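Local coordinates for protein cyclin-dependent kinase inhibitor 3 (Homo sapiens, PDB 1FPZ) that removes phosphate from phosphotyrosine and phosphoserine or phosphothreonine in proteins, including the phosphothreonine of CDK2 in a cyclin-dependent manner, at residues A[25-29]-A[62-67]; A[48-53]-A[86-92]; A[73-79]-A[101-107]; A[143-149]-A[175-181]; A[151-155]-A[167-171]. The protein carries 1 engineered substitution. One frame throughout, in Å; residues are numbered along the deposited sequence.

From the N terminus, contact 1 lays residues 25-29 along helix 60-70 and closes a loop holding the first strands. Contact 2 opens inside that loop and ends beyond it, so the two cross; they touch where Asp-63 reaches Gly-50. Contact 3 in turn crosses contact 2, pairing strand 74-77 with edge strand 102-105, while following contact 1 in series. Contact 4 comes after all three and joins the phosphate-binding loop to the chain beyond helix 164-175. Contact 5, where helices 146-158 and 164-175 meet, is nested inside the loop that contact 4 closes. Phe-78, just past strand 74-77, packs on Ser-147 and brings contacts 3 and 4 together.

Contact 1 (A[25-29]-A[62-67]); sequences TPIHI and KDTEEL
The carbonyl oxygen of Thr-25 is met by a water molecule and lies near the ammonium of Lys-62. The water donates to Thr-25 O at 2.5 Å and accepts from Lys-62 NZ at 2.6 Å, forming a bridge between the extended lysine and the N-terminal backbone. A long, flexible lysine suits this edge, because it can cross from the helix surface to a carbonyl while its end stays near solvent.

Further along, Ile-27 is the apolar centre. Its CD1 lies over the helix, 3.3 Å from Asp-63 O and 3.4 Å from Glu-66 CG, and presses tightly on Leu-67 CG at 3.5 Å. The isoleucine and Glu-66 run past each other in opposite senses, so the acid's methylene groups serve as packing surface. In Ile-27 chi1 is 19°, which brings CG1 close to eclipsing its own backbone N, a probably strained torsion. CG2, the other branch, approaches Asp-63 OD2 at 3.0 Å, although that oxygen is engaged by Arg-58 in a salt bridge and by Gly-50 N. The rigid ring of Pro-26 brings CB to 3.0 Å from Glu-66 OE2, and Ile-29 CD1 touches Leu-67 CD2 at 4.0 Å.

Ile-27 and Leu-67 together with the methylenes of Glu-66, and the water-bridged Lys-62, join part of the CDK2-interacting region to helix 60-70. The buried carboxylate of Asp-63, held by Arg-58, probably stays ionised.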
# COMPACT_ATOMS: atom_id res chain seq x y z
N THR A 25 9.13 19.27 7.00
CA THR A 25 9.85 18.12 6.37
C THR A 25 9.10 17.58 5.15
O THR A 25 7.93 17.91 4.93
CB THR A 25 10.04 16.95 7.38
OG1 THR A 25 10.94 15.99 6.83
CG2 THR A 25 8.71 16.24 7.66
N PRO A 26 9.78 16.76 4.34
CA PRO A 26 9.13 16.20 3.15
C PRO A 26 7.98 15.25 3.49
O PRO A 26 6.90 15.66 3.96
CB PRO A 26 10.28 15.50 2.44
CG PRO A 26 11.44 16.36 2.79
CD PRO A 26 11.24 16.58 4.25
N ILE A 27 8.23 13.97 3.21
CA ILE A 27 7.32 12.85 3.44
C ILE A 27 8.23 11.72 3.03
O ILE A 27 8.77 11.74 1.91
CB ILE A 27 6.12 12.84 2.48
CG1 ILE A 27 6.44 13.71 1.26
CG2 ILE A 27 4.87 13.24 3.22
CD1 ILE A 27 5.43 13.58 0.14
N HIS A 28 8.41 10.75 3.91
CA HIS A 28 9.30 9.68 3.54
C HIS A 28 8.65 8.42 2.98
O HIS A 28 7.70 7.90 3.54
CB HIS A 28 10.18 9.29 4.70
CG HIS A 28 11.35 8.47 4.27
ND1 HIS A 28 11.79 7.37 4.97
CD2 HIS A 28 12.14 8.58 3.18
CE1 HIS A 28 12.81 6.83 4.33
NE2 HIS A 28 13.04 7.54 3.24
N ILE A 29 9.23 7.95 1.89
CA ILE A 29 8.80 6.75 1.19
C ILE A 29 9.81 5.65 1.49
O ILE A 29 11.02 5.85 1.34
CB ILE A 29 8.81 6.99 -0.33
CG1 ILE A 29 8.02 8.26 -0.66
CG2 ILE A 29 8.26 5.78 -1.07
CD1 ILE A 29 8.00 8.61 -2.13
N LYS A 62 1.49 20.48 -0.60
CA LYS A 62 2.94 20.40 -0.74
C LYS A 62 3.37 18.94 -0.88
O LYS A 62 4.21 18.63 -1.73
CB LYS A 62 3.65 20.98 0.48
CG LYS A 62 5.18 20.84 0.37
CD LYS A 62 5.85 20.79 1.72
CE LYS A 62 7.31 20.41 1.57
NZ LYS A 62 7.87 19.83 2.82
N ASP A 63 2.81 18.07 -0.05
CA ASP A 63 3.13 16.63 -0.07
C ASP A 63 2.86 16.05 -1.43
O ASP A 63 3.69 15.34 -1.99
CB ASP A 63 2.28 15.87 0.93
CG ASP A 63 2.59 16.25 2.35
OD1 ASP A 63 2.73 17.46 2.62
OD2 ASP A 63 2.67 15.34 3.20
N THR A 64 1.67 16.34 -1.94
CA THR A 64 1.25 15.89 -3.26
C THR A 64 2.30 16.31 -4.30
O THR A 64 2.83 15.49 -5.04
CB THR A 64 -0.15 16.51 -3.63
OG1 THR A 64 -1.17 15.93 -2.80
CG2 THR A 64 -0.49 16.28 -5.10
N GLU A 65 2.60 17.61 -4.34
CA GLU A 65 3.59 18.18 -5.26
C GLU A 65 4.95 17.50 -5.11
O GLU A 65 5.64 17.23 -6.09
CB GLU A 65 3.74 19.67 -4.99
CG GLU A 65 4.49 20.41 -6.05
CD GLU A 65 3.66 20.62 -7.30
OE1 GLU A 65 3.39 19.64 -8.00
OE2 GLU A 65 3.27 21.78 -7.56
N GLU A 66 5.34 17.24 -3.86
CA GLU A 66 6.60 16.57 -3.58
C GLU A 66 6.64 15.19 -4.24
O GLU A 66 7.61 14.82 -4.90
CB GLU A 66 6.76 16.40 -2.06
CG GLU A 66 7.70 15.29 -1.67
CD GLU A 66 9.14 15.75 -1.50
OE1 GLU A 66 9.67 16.45 -2.39
OE2 GLU A 66 9.75 15.39 -0.47
N LEU A 67 5.57 14.42 -4.04
CA LEU A 67 5.45 13.09 -4.61
C LEU A 67 5.48 13.17 -6.12
O LEU A 67 6.09 12.33 -6.79
CB LEU A 67 4.14 12.43 -4.17
CG LEU A 67 3.96 12.17 -2.68
CD1 LEU A 67 2.49 11.83 -2.41
CD2 LEU A 67 4.88 11.04 -2.21
O HOH W 1 6.11 19.62 4.66

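Contact 2 (A[48-53]-A[86-92]); sequences LPGCKF and KYRVPNL
A type II turn, Leu-48 to Cys-51, packs here against a Schellman motif that ends helix 81-86, beside the phosphatase active site. Pro-49 and Gly-50 fill the central positions of the turn as its geometry asks: proline fits the first, and glycine tolerates the positive phi (65°) of the second. Arg-88, also at positive phi, is the C-prime residue of the helix end. One backbone bond ties the two elements together, from Lys-52 N to Tyr-87 O at 3.1 Å.

Tyr-87 is the main side chain. The edge of its ring points at the face of Phe-53 in a T-shaped pair, with centroids 5.2 Å apart and planes at 89°; Phe-53 CD1 and Tyr-87 CD2 come within 3.5 Å. Cys-51 turns its sulfur to the same tyrosine, SG lying 3.5 Å from CB and meeting the ring obliquely. This follows from a chi1 of -175°, which carries SG away from the backbone N. Leu-48 divides its branches: CD2 lies 3.4 Å from Tyr-87 CD1, while CD1 presses tightly on Leu-92 CD2 at 3.5 Å. Val-89 CG1 approaches the Gly-50 carbonyl oxygen at 3.5 Å.

Tyr-87 also stacks on Tyr-141, which follows the engineered Ser-140. Because aromatic, sulfur and aliphatic contacts meet on one ring, with packing on both Phe-53 and Tyr-141, its rotation should be well restrained.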
# COMPACT_ATOMS: atom_id res chain seq x y z
N LEU A 48 -0.08 8.45 5.74
CA LEU A 48 -1.00 9.38 5.09
C LEU A 48 -0.43 10.75 4.75
O LEU A 48 -0.07 11.54 5.63
CB LEU A 48 -2.25 9.53 5.96
CG LEU A 48 -3.39 10.39 5.39
CD1 LEU A 48 -3.68 10.03 3.94
CD2 LEU A 48 -4.62 10.19 6.25
N PRO A 49 -0.36 11.06 3.47
CA PRO A 49 0.17 12.35 3.04
C PRO A 49 -0.80 13.47 3.44
O PRO A 49 -2.03 13.30 3.36
CB PRO A 49 0.27 12.20 1.52
CG PRO A 49 0.21 10.70 1.29
CD PRO A 49 -0.75 10.23 2.32
N GLY A 50 -0.26 14.61 3.85
CA GLY A 50 -1.11 15.73 4.24
C GLY A 50 -1.97 15.51 5.48
O GLY A 50 -2.84 16.33 5.78
N CYS A 51 -1.75 14.41 6.19
CA CYS A 51 -2.53 14.11 7.39
C CYS A 51 -2.41 15.22 8.43
O CYS A 51 -1.34 15.80 8.63
CB CYS A 51 -2.10 12.79 7.99
SG CYS A 51 -3.09 12.27 9.38
N LYS A 52 -3.53 15.50 9.09
CA LYS A 52 -3.57 16.53 10.11
C LYS A 52 -4.32 15.96 11.30
O LYS A 52 -5.55 15.90 11.30
CB LYS A 52 -4.29 17.77 9.57
CG LYS A 52 -3.79 19.08 10.13
CD LYS A 52 -4.24 20.25 9.27
CE LYS A 52 -3.75 20.11 7.83
NZ LYS A 52 -4.25 21.19 6.93
N PHE A 53 -3.57 15.52 12.30
CA PHE A 53 -4.15 14.93 13.49
C PHE A 53 -3.35 15.45 14.67
O PHE A 53 -2.47 16.29 14.49
CB PHE A 53 -4.04 13.41 13.40
CG PHE A 53 -5.06 12.69 14.22
CD1 PHE A 53 -6.41 12.84 13.95
CD2 PHE A 53 -4.66 11.81 15.22
CE1 PHE A 53 -7.37 12.13 14.67
CE2 PHE A 53 -5.60 11.09 15.94
CZ PHE A 53 -6.96 11.26 15.67
N LYS A 86 -11.70 12.48 8.85
CA LYS A 86 -11.10 12.64 10.17
C LYS A 86 -9.78 13.40 10.13
O LYS A 86 -9.63 14.43 10.78
CB LYS A 86 -10.84 11.28 10.81
CG LYS A 86 -9.99 11.36 12.07
CD LYS A 86 -9.98 10.06 12.82
CE LYS A 86 -11.37 9.74 13.36
NZ LYS A 86 -11.39 8.45 14.09
N TYR A 87 -8.83 12.88 9.37
CA TYR A 87 -7.51 13.47 9.26
C TYR A 87 -7.46 14.70 8.33
O TYR A 87 -6.39 15.12 7.88
CB TYR A 87 -6.54 12.37 8.79
CG TYR A 87 -6.69 11.07 9.58
CD1 TYR A 87 -6.64 9.83 8.94
CD2 TYR A 87 -6.89 11.09 10.96
CE1 TYR A 87 -6.81 8.63 9.66
CE2 TYR A 87 -7.06 9.90 11.69
CZ TYR A 87 -7.02 8.68 11.03
OH TYR A 87 -7.19 7.52 11.74
N ARG A 88 -8.63 15.28 8.08
CA ARG A 88 -8.78 16.46 7.23
C ARG A 88 -8.11 16.44 5.86
O ARG A 88 -7.41 17.38 5.50
CB ARG A 88 -8.36 17.73 7.99
CG ARG A 88 -9.54 18.40 8.73
CD ARG A 88 -9.27 19.84 9.20
NE ARG A 88 -8.39 19.90 10.37
CZ ARG A 88 -8.27 20.96 11.16
NH1 ARG A 88 -8.96 22.06 10.92
NH2 ARG A 88 -7.44 20.92 12.20
N VAL A 89 -8.35 15.37 5.11
CA VAL A 89 -7.83 15.23 3.75
C VAL A 89 -8.90 14.54 2.90
O VAL A 89 -8.62 13.58 2.18
CB VAL A 89 -6.52 14.38 3.70
CG1 VAL A 89 -5.31 15.28 3.56
CG2 VAL A 89 -6.40 13.53 4.97
N PRO A 90 -10.14 15.03 2.96
CA PRO A 90 -11.29 14.49 2.22
C PRO A 90 -11.12 14.51 0.71
O PRO A 90 -11.67 13.67 0.00
CB PRO A 90 -12.44 15.38 2.67
CG PRO A 90 -11.98 15.90 4.02
CD PRO A 90 -10.55 16.21 3.73
N ASN A 91 -10.38 15.49 0.21
CA ASN A 91 -10.18 15.58 -1.23
C ASN A 91 -8.78 15.13 -1.65
O ASN A 91 -8.21 15.63 -2.63
CB ASN A 91 -10.44 17.01 -1.71
CG ASN A 91 -9.56 18.01 -1.01
OD1 ASN A 91 -9.52 18.06 0.22
ND2 ASN A 91 -8.84 18.81 -1.79
N LEU A 92 -8.25 14.18 -0.89
CA LEU A 92 -6.93 13.61 -1.15
C LEU A 92 -6.90 13.08 -2.57
O LEU A 92 -6.04 13.46 -3.37
CB LEU A 92 -6.65 12.47 -0.16
CG LEU A 92 -5.32 11.73 -0.24
CD1 LEU A 92 -4.18 12.72 -0.16
CD2 LEU A 92 -5.23 10.72 0.89

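Contact 3 (A[73-79]-A[101-107]); sequences QDIFVFC and IITHHHP
Strands 74-77 and 102-105 run parallel at the edge of the central sheet, joined through helices 81-86 and 92-98. Backbone bonds stitch them: Ile-75 N to Ile-102 O and His-104 N to Ile-75 O are each 2.9 Å, and Val-77 N to His-104 O and His-106 N to Val-77 O continue the ladder.

On the face carrying Asp-74, Phe-76 and His-104, the imidazole lies flat over the phenyl in an offset stack, centroids 3.9 Å apart and planes at 1°. Chi1 of -52° sets His-104 CG beside the backbone N and the imidazole over the phenyl; CB itself makes a CH-pi contact with the same face, 3.7 Å from the centroid. NE2 donates to Asp-74 OD2 at 2.8 Å, in the ring plane and onto the anti lone pair, while ND1 bonds to Glu-125 OE2, which also takes His-106 NE2. Carboxylates at both nitrogens would probably favour the protonated ring. Arg-134 holds Asp-74.

On the other face Ile-101, just before strand 102-105, meets Ile-75, its CG2 3.5 Å from Ile-75 CG1. Beta-branched Ile-75 suits extended chain. His-105 NE2 reaches Cys-79 O at 2.8 Å, tying the strand ends together. Parallel neighbours connected through helices are typical of the beta-alpha-beta crossover in the protein-tyrosine phosphatase fold.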
# COMPACT_ATOMS: atom_id res chain seq x y z
N GLN A 73 4.03 7.91 -10.20
CA GLN A 73 3.07 7.89 -11.30
C GLN A 73 1.71 7.34 -10.91
O GLN A 73 0.67 7.81 -11.38
CB GLN A 73 3.63 7.06 -12.45
CG GLN A 73 5.11 7.27 -12.68
CD GLN A 73 5.48 7.01 -14.10
OE1 GLN A 73 5.30 7.87 -14.96
NE2 GLN A 73 5.98 5.80 -14.38
N ASP A 74 1.71 6.33 -10.06
CA ASP A 74 0.49 5.71 -9.58
C ASP A 74 0.53 5.58 -8.06
O ASP A 74 1.55 5.16 -7.52
CB ASP A 74 0.35 4.32 -10.19
CG ASP A 74 0.06 4.35 -11.67
OD1 ASP A 74 0.92 4.84 -12.44
OD2 ASP A 74 -1.02 3.87 -12.07
N ILE A 75 -0.57 5.93 -7.38
CA ILE A 75 -0.68 5.83 -5.90
C ILE A 75 -1.88 4.98 -5.46
O ILE A 75 -2.98 5.21 -5.94
CB ILE A 75 -0.84 7.21 -5.24
CG1 ILE A 75 0.37 8.08 -5.55
CG2 ILE A 75 -0.96 7.06 -3.72
CD1 ILE A 75 0.19 9.48 -5.09
N PHE A 76 -1.68 4.00 -4.57
CA PHE A 76 -2.78 3.16 -4.08
C PHE A 76 -3.11 3.59 -2.66
O PHE A 76 -2.24 3.63 -1.79
CB PHE A 76 -2.43 1.67 -4.08
CG PHE A 76 -2.28 1.06 -5.46
CD1 PHE A 76 -1.27 1.48 -6.33
CD2 PHE A 76 -3.15 0.06 -5.87
CE1 PHE A 76 -1.13 0.89 -7.60
CE2 PHE A 76 -3.01 -0.53 -7.14
CZ PHE A 76 -2.01 -0.12 -7.99
N VAL A 77 -4.38 3.88 -2.42
CA VAL A 77 -4.84 4.35 -1.13
C VAL A 77 -5.78 3.37 -0.47
O VAL A 77 -6.81 3.01 -1.05
CB VAL A 77 -5.57 5.68 -1.28
CG1 VAL A 77 -6.10 6.16 0.08
CG2 VAL A 77 -4.62 6.71 -1.90
N PHE A 78 -5.44 2.92 0.74
CA PHE A 78 -6.30 1.97 1.43
C PHE A 78 -7.06 2.60 2.59
O PHE A 78 -7.69 1.88 3.35
CB PHE A 78 -5.54 0.74 1.91
CG PHE A 78 -4.66 0.12 0.85
CD1 PHE A 78 -3.27 0.30 0.89
CD2 PHE A 78 -5.19 -0.70 -0.13
CE1 PHE A 78 -2.42 -0.33 -0.03
CE2 PHE A 78 -4.35 -1.34 -1.06
CZ PHE A 78 -2.95 -1.15 -1.00
N CYS A 79 -7.02 3.93 2.71
CA CYS A 79 -7.73 4.65 3.77
C CYS A 79 -9.19 4.80 3.38
O CYS A 79 -9.48 5.07 2.22
CB CYS A 79 -7.14 6.04 3.96
SG CYS A 79 -5.64 6.07 4.96
N ILE A 101 -1.41 12.30 -11.13
CA ILE A 101 -1.06 10.99 -10.58
C ILE A 101 -2.25 10.04 -10.74
O ILE A 101 -3.35 10.44 -10.43
CB ILE A 101 -0.79 11.09 -9.06
CG1 ILE A 101 0.27 12.15 -8.77
CG2 ILE A 101 -0.39 9.72 -8.50
CD1 ILE A 101 0.52 12.35 -7.26
N ILE A 102 -2.07 8.82 -11.22
CA ILE A 102 -3.23 7.93 -11.31
C ILE A 102 -3.47 7.37 -9.91
O ILE A 102 -2.57 6.82 -9.27
CB ILE A 102 -3.05 6.78 -12.27
CG1 ILE A 102 -2.66 7.30 -13.65
CG2 ILE A 102 -4.32 5.96 -12.33
CD1 ILE A 102 -1.22 7.82 -13.68
N THR A 103 -4.70 7.56 -9.45
CA THR A 103 -5.15 7.18 -8.12
C THR A 103 -6.00 5.91 -8.08
O THR A 103 -7.04 5.82 -8.73
CB THR A 103 -5.93 8.39 -7.53
OG1 THR A 103 -5.03 9.51 -7.40
CG2 THR A 103 -6.51 8.08 -6.17
N HIS A 104 -5.54 4.93 -7.29
CA HIS A 104 -6.21 3.63 -7.10
C HIS A 104 -6.77 3.55 -5.67
O HIS A 104 -6.09 3.09 -4.73
CB HIS A 104 -5.18 2.51 -7.27
CG HIS A 104 -4.40 2.61 -8.56
ND1 HIS A 104 -4.63 1.78 -9.64
CD2 HIS A 104 -3.34 3.38 -8.91
CE1 HIS A 104 -3.75 2.02 -10.59
NE2 HIS A 104 -2.95 2.99 -10.17
N HIS A 105 -8.01 3.98 -5.48
CA HIS A 105 -8.56 3.92 -4.13
C HIS A 105 -9.27 2.60 -3.85
O HIS A 105 -10.29 2.29 -4.46
CB HIS A 105 -9.53 5.07 -3.92
CG HIS A 105 -10.13 5.11 -2.55
ND1 HIS A 105 -11.47 5.33 -2.33
CD2 HIS A 105 -9.56 4.97 -1.33
CE1 HIS A 105 -11.71 5.31 -1.03
NE2 HIS A 105 -10.57 5.10 -0.40
N HIS A 106 -8.73 1.81 -2.91
CA HIS A 106 -9.31 0.53 -2.54
C HIS A 106 -9.41 0.47 -1.02
O HIS A 106 -8.59 -0.18 -0.34
CB HIS A 106 -8.42 -0.62 -2.99
CG HIS A 106 -8.17 -0.64 -4.46
ND1 HIS A 106 -8.86 -1.46 -5.32
CD2 HIS A 106 -7.29 0.05 -5.22
CE1 HIS A 106 -8.41 -1.29 -6.55
NE2 HIS A 106 -7.46 -0.38 -6.52
N PRO A 107 -10.43 1.13 -0.47
CA PRO A 107 -10.63 1.14 0.99
C PRO A 107 -10.62 -0.21 1.71
O PRO A 107 -11.29 -1.15 1.30
CB PRO A 107 -11.95 1.90 1.16
CG PRO A 107 -12.65 1.75 -0.17
CD PRO A 107 -11.51 1.86 -1.17

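Contact 4 (A[143-149]-A[175-181]); sequences GLGRSCL and RGSGAIQ. With SO4 (sulfate ion), chain G.
Arg-175 curls back toward Gly-143, bent at chi2 and chi3, and offers NE to Gly-143 O at 2.9 Å, a weak bond because its angle is only 123°.

Apolar contacts lie behind the loop. Cys-148 SG sits 3.4 Å from Arg-175 CG, and Cys-148 CB meets Ile-180 CD1 at 4.2 Å; a small cysteine suits the place, since SG and CB lie close to Arg-175 and Ala-179.

The sulfate, probably from the crystallisation liquor, probably marks the phosphate site. Arg-146 N and NE both point at its oxygens, though its exact position is less sure. Gln-181 CG lies beside Leu-144 O, at 3.0 Å, and the sulfate. Gly-143 and Gly-145 belong to the signature loop HCX5R, whose cysteine is here the engineered Ser-140; glycine suits both positive-phi positions (49° and 135°), and at Gly-145 a side chain would run into Gln-181 and the preceding carbonyl. Glu-83 and Ile-108 O both take Arg-146 NH1.

Backbone N-H groups at a helix start, with an arginine steered by an acid, should concentrate positive potential on a bound phosphate.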
# COMPACT_ATOMS: atom_id res chain seq x y z
N GLY A 143 0.97 3.48 7.13
CA GLY A 143 1.81 2.61 6.31
C GLY A 143 2.39 1.45 7.10
O GLY A 143 3.59 1.13 7.03
N LEU A 144 1.52 0.78 7.85
CA LEU A 144 1.97 -0.29 8.70
C LEU A 144 0.84 -1.24 9.04
O LEU A 144 0.18 -1.07 10.05
CB LEU A 144 2.52 0.33 9.98
CG LEU A 144 3.01 -0.59 11.08
CD1 LEU A 144 4.36 -1.15 10.67
CD2 LEU A 144 3.13 0.19 12.38
N GLY A 145 0.61 -2.22 8.18
CA GLY A 145 -0.45 -3.17 8.47
C GLY A 145 -1.27 -3.42 7.25
O GLY A 145 -1.15 -4.47 6.61
N ARG A 146 -2.14 -2.47 6.93
CA ARG A 146 -2.95 -2.62 5.75
C ARG A 146 -2.00 -2.57 4.56
O ARG A 146 -2.07 -3.42 3.68
CB ARG A 146 -4.02 -1.52 5.70
CG ARG A 146 -5.19 -1.78 6.69
CD ARG A 146 -6.29 -0.71 6.62
NE ARG A 146 -5.88 0.54 7.24
CZ ARG A 146 -6.65 1.62 7.33
NH1 ARG A 146 -7.88 1.60 6.83
NH2 ARG A 146 -6.17 2.72 7.91
N SER A 147 -1.08 -1.61 4.55
CA SER A 147 -0.14 -1.50 3.44
C SER A 147 0.82 -2.67 3.35
O SER A 147 1.11 -3.15 2.25
CB SER A 147 0.67 -0.20 3.52
OG SER A 147 -0.13 0.90 3.21
N CYS A 148 1.31 -3.13 4.50
CA CYS A 148 2.24 -4.26 4.51
C CYS A 148 1.51 -5.53 4.14
O CYS A 148 2.09 -6.44 3.54
CB CYS A 148 2.86 -4.43 5.88
SG CYS A 148 3.62 -2.93 6.40
N LEU A 149 0.22 -5.57 4.48
CA LEU A 149 -0.60 -6.73 4.15
C LEU A 149 -0.66 -6.88 2.63
O LEU A 149 -0.44 -7.97 2.09
CB LEU A 149 -2.01 -6.55 4.73
CG LEU A 149 -3.07 -7.62 4.52
CD1 LEU A 149 -2.92 -8.70 5.56
CD2 LEU A 149 -4.44 -6.98 4.66
N ARG A 175 9.36 -2.20 7.49
CA ARG A 175 8.53 -1.34 8.34
C ARG A 175 8.69 -1.45 9.86
O ARG A 175 8.17 -0.60 10.59
CB ARG A 175 7.04 -1.58 8.01
CG ARG A 175 6.69 -1.54 6.54
CD ARG A 175 7.01 -0.21 5.99
NE ARG A 175 6.45 0.82 6.85
CZ ARG A 175 6.89 2.07 6.86
NH1 ARG A 175 7.89 2.42 6.07
NH2 ARG A 175 6.33 2.95 7.68
N GLY A 176 9.36 -2.50 10.33
CA GLY A 176 9.53 -2.68 11.77
C GLY A 176 8.76 -3.90 12.26
O GLY A 176 8.06 -4.56 11.48
N SER A 177 8.87 -4.22 13.55
CA SER A 177 8.16 -5.39 14.07
C SER A 177 6.65 -5.21 13.99
O SER A 177 5.90 -6.19 14.05
CB SER A 177 8.59 -5.70 15.51
OG SER A 177 8.38 -4.60 16.38
N GLY A 178 6.19 -3.96 13.82
CA GLY A 178 4.77 -3.69 13.73
C GLY A 178 4.21 -3.74 12.32
O GLY A 178 3.10 -3.28 12.08
N ALA A 179 4.98 -4.31 11.40
CA ALA A 179 4.60 -4.44 9.98
C ALA A 179 3.14 -4.86 9.81
O ALA A 179 2.34 -4.18 9.15
CB ALA A 179 5.51 -5.44 9.29
N ILE A 180 2.82 -6.03 10.35
CA ILE A 180 1.45 -6.53 10.29
C ILE A 180 0.85 -6.14 11.65
O ILE A 180 1.49 -6.34 12.69
CB ILE A 180 1.39 -8.05 10.10
CG1 ILE A 180 2.13 -8.46 8.81
CG2 ILE A 180 -0.06 -8.50 10.03
CD1 ILE A 180 1.43 -8.06 7.54
N GLN A 181 -0.36 -5.60 11.61
CA GLN A 181 -1.06 -5.12 12.80
C GLN A 181 -1.82 -6.11 13.66
O GLN A 181 -1.51 -6.27 14.83
CB GLN A 181 -2.03 -3.99 12.44
CG GLN A 181 -1.40 -2.65 12.05
CD GLN A 181 -0.57 -2.03 13.16
OE1 GLN A 181 -0.48 -0.81 13.27
NE2 GLN A 181 0.06 -2.87 13.97
S SO4 G . -2.63 0.34 8.98
O1 SO4 G . -3.98 0.02 8.54
O2 SO4 G . -2.43 -0.38 10.25
O3 SO4 G . -2.50 1.82 9.11
O4 SO4 G . -1.64 -0.19 8.04

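Contact 5 (A[151-155]-A[167-171]); sequences AACLL and AIDSL
This is a buried helix-to-helix contact, entirely apolar between its two segments, in the helical layer that packs on one side of the sheet. Ala-152 CB faces Ala-167 CB at 4.1 Å, and these small methyls meet where the local axes pass 9.0 Å apart, with N-to-C directions 134° apart.

Leu-171 supplies the bulk. Its CG stands beside the backbone N (chi1 -86°), which turns both methyls onto the opposite helix: CD1 presses on Ala-151 CB at 3.6 Å, while CD2 covers the backbone of Ala-152, 3.8 Å from its N. In the protein-tyrosine phosphatase fold helix 146-158 follows the phosphate-binding loop, and helix 164-175 packs against it here.

Leu-155, a turn further along, reaches out with CD1, which meets Leu-171 CD2 at 3.9 Å and Ser-170 CB at 4.1 Å. The two leucines pass at a slant, each lying beside small residues, Leu-171 against Ala-151 and Ala-152, Leu-155 against Ala-167 and Ser-170. Serine is tolerated in this greasy setting because its OG bonds back to Gln-166 O within its own helix. Leu-155 also touches Leu-34 and Val-37, and Ala-152 touches Leu-189 of helix 183-189.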
# COMPACT_ATOMS: atom_id res chain seq x y z
N ALA A 151 1.37 -5.43 0.41
CA ALA A 151 2.72 -5.63 -0.10
C ALA A 151 3.09 -7.09 0.05
O ALA A 151 3.57 -7.71 -0.89
CB ALA A 151 3.70 -4.77 0.68
N ALA A 152 2.87 -7.65 1.24
CA ALA A 152 3.21 -9.04 1.50
C ALA A 152 2.35 -9.97 0.66
O ALA A 152 2.79 -11.05 0.25
CB ALA A 152 3.04 -9.34 2.96
N CYS A 153 1.12 -9.56 0.39
CA CYS A 153 0.26 -10.36 -0.47
C CYS A 153 0.84 -10.39 -1.89
O CYS A 153 0.81 -11.42 -2.55
CB CYS A 153 -1.15 -9.77 -0.50
SG CYS A 153 -2.29 -10.57 0.59
N LEU A 154 1.35 -9.25 -2.35
CA LEU A 154 1.92 -9.13 -3.70
C LEU A 154 3.14 -10.06 -3.85
O LEU A 154 3.36 -10.61 -4.91
CB LEU A 154 2.31 -7.67 -4.01
CG LEU A 154 3.01 -7.40 -5.37
CD1 LEU A 154 1.97 -7.36 -6.49
CD2 LEU A 154 3.75 -6.04 -5.37
N LEU A 155 3.92 -10.21 -2.78
CA LEU A 155 5.09 -11.10 -2.84
C LEU A 155 4.60 -12.54 -3.03
O LEU A 155 5.11 -13.24 -3.90
CB LEU A 155 5.95 -10.99 -1.58
CG LEU A 155 6.62 -9.62 -1.43
CD1 LEU A 155 7.44 -9.58 -0.16
CD2 LEU A 155 7.52 -9.35 -2.66
N ALA A 167 7.36 -13.61 3.56
CA ALA A 167 6.86 -12.35 3.03
C ALA A 167 6.65 -11.38 4.16
O ALA A 167 6.85 -10.18 4.02
CB ALA A 167 5.57 -12.55 2.28
N ILE A 168 6.24 -11.92 5.29
CA ILE A 168 6.01 -11.10 6.45
C ILE A 168 7.37 -10.59 6.92
O ILE A 168 7.53 -9.40 7.21
CB ILE A 168 5.26 -11.94 7.51
CG1 ILE A 168 3.92 -12.39 6.91
CG2 ILE A 168 5.02 -11.14 8.78
CD1 ILE A 168 3.25 -13.52 7.63
N ASP A 169 8.37 -11.46 6.93
CA ASP A 169 9.71 -11.07 7.35
C ASP A 169 10.27 -9.93 6.49
O ASP A 169 10.87 -8.98 6.99
CB ASP A 169 10.66 -12.27 7.29
CG ASP A 169 10.22 -13.42 8.20
OD1 ASP A 169 9.63 -13.13 9.26
OD2 ASP A 169 10.49 -14.60 7.87
N SER A 170 10.06 -10.02 5.18
CA SER A 170 10.56 -8.98 4.29
C SER A 170 9.95 -7.62 4.61
O SER A 170 10.65 -6.61 4.58
CB SER A 170 10.27 -9.32 2.83
OG SER A 170 10.82 -10.57 2.46
N LEU A 171 8.66 -7.57 4.92
CA LEU A 171 8.02 -6.30 5.24
C LEU A 171 8.41 -5.84 6.64
O LEU A 171 8.56 -4.63 6.89
CB LEU A 171 6.49 -6.42 5.13
CG LEU A 171 5.86 -6.18 3.74
CD1 LEU A 171 6.18 -4.78 3.29
CD2 LEU A 171 6.37 -7.19 2.72